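Side-chain contacts in eukaryotic initiation factor 4F subunit P150 (Saccharomyces cerevisiae, PDB 2VSO), which scaffolds the eIF4F complex at the mRNA cap for translation initiation, here represented by its middle, eIF4A-binding domain: residues D34-K39 with L60-I65; E80-K85 with A97-K102. One frame throughout, in Å; residues are numbered along the deposited sequence.

Contact 1: D34-K39 with L60-I65; sequences DEVERK and LAIANI
Ile-62 meets Val-36 and Lys-39 with two different branches. Its CD1 lies against CB of Lys-39, 3.6 Å away. Its CG2 faces CG2 of Val-36 at 4.3 Å, a looser approach of methyl to methyl. The two partners sit almost one turn apart on helix 33-45, and the fork of the isoleucine spans them. The first torsion sets this up. CG1 is anti to the carbonyl carbon (chi1 -70°), which sends CD1 to Lys-39 and leaves CG2 on the Val-36 side.

Lys-39 therefore takes part through the root of its side chain. Beyond CG the chain is extended and leads away, and NZ makes a weak, long ion pair with Glu-29. Within the helix, Asp-34 O accepts from both Glu-37 N and Arg-38 N, which holds the turn that carries Val-36.

Leu-31 packs on Val-36, Lys-39 and Ile-65. Val-78 of helix 73-88 touches Ile-62. No hydrogen bond joins the two segments, so the contact is apolar packing. Successive helices running in roughly opposite directions and meeting through such side chains form an alpha-alpha hairpin, the building element of the HEAT-like MIF4G domain.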
ATOM      1  N   ASP C  34     -24.269 -20.148  12.288  1.00 75.20           N
ATOM      2  CA  ASP C  34     -23.795 -18.897  12.879  1.00 55.90           C
ATOM      3  C   ASP C  34     -22.488 -19.068  13.633  1.00 69.58           C
ATOM      4  O   ASP C  34     -21.524 -18.351  13.378  1.00 92.60           O
ATOM      5  CB  ASP C  34     -24.842 -18.342  13.839  1.00 78.43           C
ATOM      6  CG  ASP C  34     -24.622 -16.883  14.166  1.00 81.98           C
ATOM      7  OD1 ASP C  34     -24.461 -16.551  15.364  1.00 75.60           O
ATOM      8  OD2 ASP C  34     -24.619 -16.068  13.217  1.00 84.37           O
ATOM      9  N   GLU C  35     -22.456 -20.008  14.571  1.00 74.05           N
ATOM     10  CA  GLU C  35     -21.248 -20.269  15.348  1.00 84.61           C
ATOM     11  C   GLU C  35     -20.049 -20.626  14.470  1.00 74.16           C
ATOM     12  O   GLU C  35     -18.897 -20.423  14.872  1.00 65.46           O
ATOM     13  CB  GLU C  35     -21.499 -21.372  16.379  1.00103.83           C
ATOM     14  CG  GLU C  35     -22.299 -20.910  17.587  1.00122.62           C
ATOM     15  CD  GLU C  35     -22.654 -22.044  18.529  1.00137.90           C
ATOM     16  OE1 GLU C  35     -22.459 -23.217  18.148  1.00144.75           O
ATOM     17  OE2 GLU C  35     -23.131 -21.761  19.647  1.00142.93           O
ATOM     18  N   VAL C  36     -20.330 -21.157  13.276  1.00 56.47           N
ATOM     19  CA  VAL C  36     -19.282 -21.522  12.320  1.00 59.69           C
ATOM     20  C   VAL C  36     -18.891 -20.367  11.385  1.00 65.71           C
ATOM     21  O   VAL C  36     -17.815 -20.384  10.799  1.00 67.06           O
ATOM     22  CB  VAL C  36     -19.664 -22.762  11.475  1.00 61.59           C
ATOM     23  CG1 VAL C  36     -18.979 -22.726  10.099  1.00 52.15           C
ATOM     24  CG2 VAL C  36     -19.297 -24.030  12.217  1.00 51.75           C
ATOM     25  N   GLU C  37     -19.765 -19.377  11.234  1.00 65.14           N
ATOM     26  CA  GLU C  37     -19.419 -18.197  10.454  1.00 65.90           C
ATOM     27  C   GLU C  37     -18.670 -17.194  11.330  1.00 69.61           C
ATOM     28  O   GLU C  37     -17.854 -16.408  10.841  1.00 70.60           O
ATOM     29  CB  GLU C  37     -20.662 -17.549   9.837  1.00 57.92           C
ATOM     30  CG  GLU C  37     -21.050 -18.141   8.499  1.00 75.37           C
ATOM     31  CD  GLU C  37     -22.359 -17.585   7.970  1.00 94.67           C
ATOM     32  OE1 GLU C  37     -22.679 -16.420   8.300  1.00 99.04           O
ATOM     33  OE2 GLU C  37     -23.062 -18.313   7.223  1.00 80.19           O
ATOM     34  N   ARG C  38     -18.945 -17.236  12.629  1.00 57.17           N
ATOM     35  CA  ARG C  38     -18.328 -16.294  13.543  1.00 48.58           C
ATOM     36  C   ARG C  38     -16.910 -16.738  13.847  1.00 57.18           C
ATOM     37  O   ARG C  38     -15.976 -15.949  13.726  1.00 84.95           O
ATOM     38  CB  ARG C  38     -19.168 -16.102  14.814  1.00 56.64           C
ATOM     39  CG  ARG C  38     -20.571 -15.517  14.543  1.00 68.22           C
ATOM     40  CD  ARG C  38     -21.420 -15.379  15.809  1.00 65.50           C
ATOM     41  NE  ARG C  38     -21.012 -14.244  16.630  1.00 91.37           N
ATOM     42  CZ  ARG C  38     -21.459 -13.000  16.472  1.00 99.89           C
ATOM     43  NH1 ARG C  38     -22.338 -12.722  15.517  1.00 81.25           N
ATOM     44  NH2 ARG C  38     -21.020 -12.032  17.269  1.00112.12           N
ATOM     45  N   LYS C  39     -16.727 -18.001  14.207  1.00 57.70           N
ATOM     46  CA  LYS C  39     -15.381 -18.490  14.464  1.00 46.59           C
ATOM     47  C   LYS C  39     -14.527 -18.381  13.231  1.00 60.71           C
ATOM     48  O   LYS C  39     -13.320 -18.154  13.333  1.00 75.37           O
ATOM     49  CB  LYS C  39     -15.381 -19.922  14.973  1.00 54.34           C
ATOM     50  CG  LYS C  39     -15.637 -19.993  16.470  1.00 81.09           C
ATOM     51  CD  LYS C  39     -16.256 -21.313  16.896  1.00 95.10           C
ATOM     52  CE  LYS C  39     -16.689 -21.239  18.347  1.00105.40           C
ATOM     53  NZ  LYS C  39     -17.201 -22.546  18.838  1.00115.96           N
ATOM     54  N   LEU C  60      -8.803 -25.865  10.551  1.00 62.68           N
ATOM     55  CA  LEU C  60      -8.899 -27.258  10.127  1.00 59.60           C
ATOM     56  C   LEU C  60      -9.690 -28.114  11.140  1.00 74.03           C
ATOM     57  O   LEU C  60     -10.255 -29.149  10.781  1.00 64.79           O
ATOM     58  CB  LEU C  60      -7.501 -27.834   9.866  1.00 45.57           C
ATOM     59  CG  LEU C  60      -7.325 -29.350   9.777  1.00 64.16           C
ATOM     60  CD1 LEU C  60      -7.992 -29.912   8.542  1.00 55.48           C
ATOM     61  CD2 LEU C  60      -5.842 -29.695   9.801  1.00 79.37           C
ATOM     62  N   ALA C  61      -9.728 -27.676  12.399  1.00 64.55           N
ATOM     63  CA  ALA C  61     -10.524 -28.355  13.420  1.00 58.54           C
ATOM     64  C   ALA C  61     -11.992 -28.043  13.206  1.00 78.81           C
ATOM     65  O   ALA C  61     -12.868 -28.839  13.550  1.00 94.98           O
ATOM     66  CB  ALA C  61     -10.096 -27.932  14.818  1.00 51.38           C
ATOM     67  N   ILE C  62     -12.260 -26.866  12.654  1.00 74.24           N
ATOM     68  CA  ILE C  62     -13.625 -26.483  12.334  1.00 61.95           C
ATOM     69  C   ILE C  62     -14.055 -27.257  11.101  1.00 59.12           C
ATOM     70  O   ILE C  62     -15.182 -27.743  11.030  1.00 62.52           O
ATOM     71  CB  ILE C  62     -13.739 -24.960  12.108  1.00 59.61           C
ATOM     72  CG1 ILE C  62     -13.551 -24.216  13.424  1.00 61.03           C
ATOM     73  CG2 ILE C  62     -15.075 -24.585  11.521  1.00 39.79           C
ATOM     74  CD1 ILE C  62     -13.924 -22.762  13.338  1.00 66.29           C
ATOM     75  N   ALA C  63     -13.147 -27.399  10.138  1.00 54.33           N
ATOM     76  CA  ALA C  63     -13.461 -28.175   8.942  1.00 54.14           C
ATOM     77  C   ALA C  63     -13.718 -29.628   9.319  1.00 51.06           C
ATOM     78  O   ALA C  63     -14.646 -30.250   8.817  1.00 52.18           O
ATOM     79  CB  ALA C  63     -12.340 -28.086   7.911  1.00 44.85           C
ATOM     80  N   ASN C  64     -12.885 -30.145  10.214  1.00 53.43           N
ATOM     81  CA  ASN C  64     -12.937 -31.537  10.617  1.00 58.36           C
ATOM     82  C   ASN C  64     -14.228 -31.948  11.339  1.00 68.78           C
ATOM     83  O   ASN C  64     -14.541 -33.132  11.413  1.00 64.55           O
ATOM     84  CB  ASN C  64     -11.699 -31.884  11.451  1.00 47.37           C
ATOM     85  CG  ASN C  64     -10.551 -32.418  10.599  1.00 45.79           C
ATOM     86  OD1 ASN C  64     -10.700 -32.614   9.396  1.00 44.61           O
ATOM     87  ND2 ASN C  64      -9.409 -32.665  11.225  1.00 53.69           N
ATOM     88  N   ILE C  65     -14.970 -30.971  11.858  1.00 62.20           N
ATOM     89  CA  ILE C  65     -16.254 -31.227  12.499  1.00 56.68           C
ATOM     90  C   ILE C  65     -17.139 -32.143  11.648  1.00 84.75           C
ATOM     91  O   ILE C  65     -18.038 -32.816  12.163  1.00 87.65           O
ATOM     92  CB  ILE C  65     -17.018 -29.921  12.793  1.00 47.09           C
ATOM     93  CG1 ILE C  65     -16.613 -29.368  14.156  1.00 57.59           C
ATOM     94  CG2 ILE C  65     -18.513 -30.155  12.779  1.00 49.83           C
ATOM     95  CD1 ILE C  65     -17.293 -28.063  14.500  1.00 57.68           C
TER

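Contact 2: E80-K85 with A97-K102; sequences EQIFLK and AQLCGK
Lys-102 N to Gln-98 O, at 2.9 Å, is the shortest backbone bond here, and it closes the helical turn from which Leu-99 and Cys-100 reach Ile-82. This is helix-on-helix packing inside the all-helical, HEAT-like MIF4G domain. Helix 73-88 meets the next helix in the chain, 93-106. Across the pair there is no hydrogen bond, and Ile-82 carries the whole of its own side of the close contact.

The isoleucine divides between two neighbours. Its CD1 reaches the branched end of Leu-99, 3.8 Å from CD2 and 4.0 Å from CG. The two side chains pass at a slant, and the methyl meets the CD2 branch of the leucine. In Leu-99, CG is anti to the backbone N (chi1 180°), and this swings the fork over to Ile-82.

All three residues are buried. Leu-44 of helix 33-45 and Ile-59 of helix 52-64 also pack on Leu-99, which ties this contact to the two preceding helices. Next along helix 73-88, Phe-83 starts away from helix 93-106 and stacks edge-to-face with Phe-179 of helix 163-185. Lys-102 NZ is hydrogen-bonded to Ser-56 OG, and Lys-85 NZ to Asn-45 OD1. The second branch of the isoleucine completes the packing: Ile-82 CG2 rests 3.8 Å from Cys-100 SG.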
ATOM      1  N   GLU C  80     -16.343 -22.256   1.517  1.00 51.99           N
ATOM      2  CA  GLU C  80     -17.066 -21.169   0.881  1.00 46.99           C
ATOM      3  C   GLU C  80     -16.666 -19.835   1.492  1.00 66.86           C
ATOM      4  O   GLU C  80     -16.663 -18.795   0.824  1.00 72.76           O
ATOM      5  CB  GLU C  80     -18.558 -21.374   1.045  1.00 38.10           C
ATOM      6  CG  GLU C  80     -19.397 -20.257   0.462  1.00 59.51           C
ATOM      7  CD  GLU C  80     -20.816 -20.245   1.001  1.00 67.63           C
ATOM      8  OE1 GLU C  80     -21.653 -19.511   0.439  1.00 60.43           O
ATOM      9  OE2 GLU C  80     -21.088 -20.963   1.990  1.00 78.80           O
ATOM     10  N   GLN C  81     -16.326 -19.878   2.772  1.00 50.84           N
ATOM     11  CA  GLN C  81     -15.944 -18.682   3.496  1.00 50.94           C
ATOM     12  C   GLN C  81     -14.507 -18.272   3.199  1.00 54.92           C
ATOM     13  O   GLN C  81     -14.175 -17.088   3.249  1.00 56.07           O
ATOM     14  CB  GLN C  81     -16.109 -18.897   4.994  1.00 47.66           C
ATOM     15  CG  GLN C  81     -17.499 -18.669   5.504  1.00 53.38           C
ATOM     16  CD  GLN C  81     -17.564 -18.793   7.012  1.00 84.80           C
ATOM     17  OE1 GLN C  81     -16.992 -17.980   7.739  1.00 78.45           O
ATOM     18  NE2 GLN C  81     -18.265 -19.814   7.493  1.00102.04           N
ATOM     19  N   ILE C  82     -13.656 -19.253   2.913  1.00 49.04           N
ATOM     20  CA  ILE C  82     -12.271 -18.973   2.569  1.00 49.67           C
ATOM     21  C   ILE C  82     -12.233 -18.288   1.219  1.00 49.66           C
ATOM     22  O   ILE C  82     -11.430 -17.385   1.001  1.00 55.91           O
ATOM     23  CB  ILE C  82     -11.398 -20.238   2.522  1.00 48.30           C
ATOM     24  CG1 ILE C  82     -11.287 -20.858   3.912  1.00 55.90           C
ATOM     25  CG2 ILE C  82     -10.012 -19.891   2.007  1.00 33.76           C
ATOM     26  CD1 ILE C  82     -10.486 -22.134   3.948  1.00 49.08           C
ATOM     27  N   PHE C  83     -13.114 -18.713   0.320  1.00 39.15           N
ATOM     28  CA  PHE C  83     -13.233 -18.068  -0.986  1.00 46.81           C
ATOM     29  C   PHE C  83     -13.749 -16.643  -0.876  1.00 53.45           C
ATOM     30  O   PHE C  83     -13.229 -15.734  -1.523  1.00 71.39           O
ATOM     31  CB  PHE C  83     -14.128 -18.862  -1.931  1.00 38.38           C
ATOM     32  CG  PHE C  83     -13.399 -19.888  -2.737  1.00 46.16           C
ATOM     33  CD1 PHE C  83     -13.312 -19.772  -4.115  1.00 25.54           C
ATOM     34  CD2 PHE C  83     -12.798 -20.977  -2.125  1.00 47.34           C
ATOM     35  CE1 PHE C  83     -12.651 -20.733  -4.869  1.00 36.95           C
ATOM     36  CE2 PHE C  83     -12.121 -21.929  -2.875  1.00 51.60           C
ATOM     37  CZ  PHE C  83     -12.045 -21.803  -4.247  1.00 38.67           C
ATOM     38  N   LEU C  84     -14.778 -16.443  -0.063  1.00 51.31           N
ATOM     39  CA  LEU C  84     -15.307 -15.100   0.134  1.00 49.74           C
ATOM     40  C   LEU C  84     -14.212 -14.176   0.694  1.00 46.59           C
ATOM     41  O   LEU C  84     -14.071 -13.038   0.249  1.00 64.03           O
ATOM     42  CB  LEU C  84     -16.544 -15.136   1.038  1.00 49.52           C
ATOM     43  CG  LEU C  84     -17.742 -15.917   0.473  1.00 54.17           C
ATOM     44  CD1 LEU C  84     -18.859 -16.023   1.486  1.00 60.18           C
ATOM     45  CD2 LEU C  84     -18.264 -15.295  -0.799  1.00 46.94           C
ATOM     46  N   LYS C  85     -13.432 -14.674   1.650  1.00 35.88           N
ATOM     47  CA  LYS C  85     -12.303 -13.933   2.202  1.00 31.02           C
ATOM     48  C   LYS C  85     -11.247 -13.674   1.138  1.00 46.69           C
ATOM     49  O   LYS C  85     -10.796 -12.550   0.970  1.00 51.16           O
ATOM     50  CB  LYS C  85     -11.653 -14.689   3.363  1.00 31.41           C
ATOM     51  CG  LYS C  85     -11.696 -13.958   4.712  1.00 41.78           C
ATOM     52  CD  LYS C  85     -10.778 -12.750   4.706  1.00 45.39           C
ATOM     53  CE  LYS C  85     -11.232 -11.671   5.664  1.00 55.12           C
ATOM     54  NZ  LYS C  85     -10.620 -11.789   7.012  1.00 52.69           N
ATOM     55  N   ALA C  97      -4.729 -19.357  -0.237  1.00 48.01           N
ATOM     56  CA  ALA C  97      -4.529 -20.472  -1.138  1.00 38.26           C
ATOM     57  C   ALA C  97      -3.697 -21.552  -0.445  1.00 45.69           C
ATOM     58  O   ALA C  97      -3.870 -22.735  -0.708  1.00 54.45           O
ATOM     59  CB  ALA C  97      -3.881 -19.996  -2.428  1.00 25.42           C
ATOM     60  N   GLN C  98      -2.820 -21.146   0.469  1.00 35.41           N
ATOM     61  CA  GLN C  98      -2.061 -22.111   1.242  1.00 43.51           C
ATOM     62  C   GLN C  98      -2.933 -22.779   2.299  1.00 61.41           C
ATOM     63  O   GLN C  98      -2.786 -23.972   2.581  1.00 60.94           O
ATOM     64  CB  GLN C  98      -0.873 -21.448   1.916  1.00 49.71           C
ATOM     65  CG  GLN C  98       0.384 -21.445   1.076  1.00 86.00           C
ATOM     66  CD  GLN C  98       1.480 -20.592   1.678  1.00 94.63           C
ATOM     67  OE1 GLN C  98       1.671 -20.566   2.898  1.00 91.30           O
ATOM     68  NE2 GLN C  98       2.206 -19.883   0.822  1.00 97.78           N
ATOM     69  N   LEU C  99      -3.830 -21.997   2.892  1.00 58.39           N
ATOM     70  CA  LEU C  99      -4.743 -22.501   3.899  1.00 51.02           C
ATOM     71  C   LEU C  99      -5.527 -23.671   3.331  1.00 54.72           C
ATOM     72  O   LEU C  99      -5.756 -24.655   4.009  1.00 52.13           O
ATOM     73  CB  LEU C  99      -5.714 -21.409   4.323  1.00 47.57           C
ATOM     74  CG  LEU C  99      -6.720 -21.856   5.385  1.00 43.46           C
ATOM     75  CD1 LEU C  99      -5.966 -22.468   6.530  1.00 47.26           C
ATOM     76  CD2 LEU C  99      -7.551 -20.674   5.876  1.00 36.84           C
ATOM     77  N   CYS C 100      -5.921 -23.549   2.072  1.00 52.54           N
ATOM     78  CA  CYS C 100      -6.676 -24.588   1.404  1.00 46.49           C
ATOM     79  C   CYS C 100      -5.817 -25.832   1.226  1.00 54.09           C
ATOM     80  O   CYS C 100      -6.250 -26.935   1.539  1.00 77.50           O
ATOM     81  CB  CYS C 100      -7.202 -24.087   0.056  1.00 49.11           C
ATOM     82  SG  CYS C 100      -8.531 -22.892   0.221  1.00 50.08           S
ATOM     83  N   GLY C 101      -4.608 -25.656   0.717  1.00 44.26           N
ATOM     84  CA  GLY C 101      -3.667 -26.750   0.640  1.00 46.86           C
ATOM     85  C   GLY C 101      -3.476 -27.442   1.983  1.00 62.20           C
ATOM     86  O   GLY C 101      -3.208 -28.643   2.021  1.00 70.28           O
ATOM     87  N   LYS C 102      -3.604 -26.706   3.087  1.00 45.69           N
ATOM     88  CA  LYS C 102      -3.487 -27.343   4.398  1.00 49.99           C
ATOM     89  C   LYS C 102      -4.710 -28.204   4.732  1.00 63.23           C
ATOM     90  O   LYS C 102      -4.608 -29.233   5.394  1.00 58.67           O
ATOM     91  CB  LYS C 102      -3.281 -26.323   5.515  1.00 32.75           C
ATOM     92  CG  LYS C 102      -2.655 -26.974   6.749  1.00 50.83           C
ATOM     93  CD  LYS C 102      -2.905 -26.232   8.051  1.00 51.11           C
ATOM     94  CE  LYS C 102      -2.302 -27.035   9.211  1.00 62.13           C
ATOM     95  NZ  LYS C 102      -2.179 -26.329  10.524  1.00 66.11           N
TER

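From the N terminus, helix 33-45 comes first and helix 52-64 turns back beside it. Contact 1 closes that loop, with 20 residues between its segments. Helix 73-88 then leads into helix 93-106, and contact 2 closes a shorter loop of 11 residues. The contacts are in series along the chain; neither nests in nor crosses the other. The centres of contact 1 and contact 2 are about 13 Å apart. They touch through Gln-81, whose NE2 packs on Glu-37 and makes a weak hydrogen bond to Val-36 O. Together they join the first four helices of the MIF4G domain. Contact 1 is peripheral, while contact 2 lies nearer the centre of the chain, beside helix 163-185.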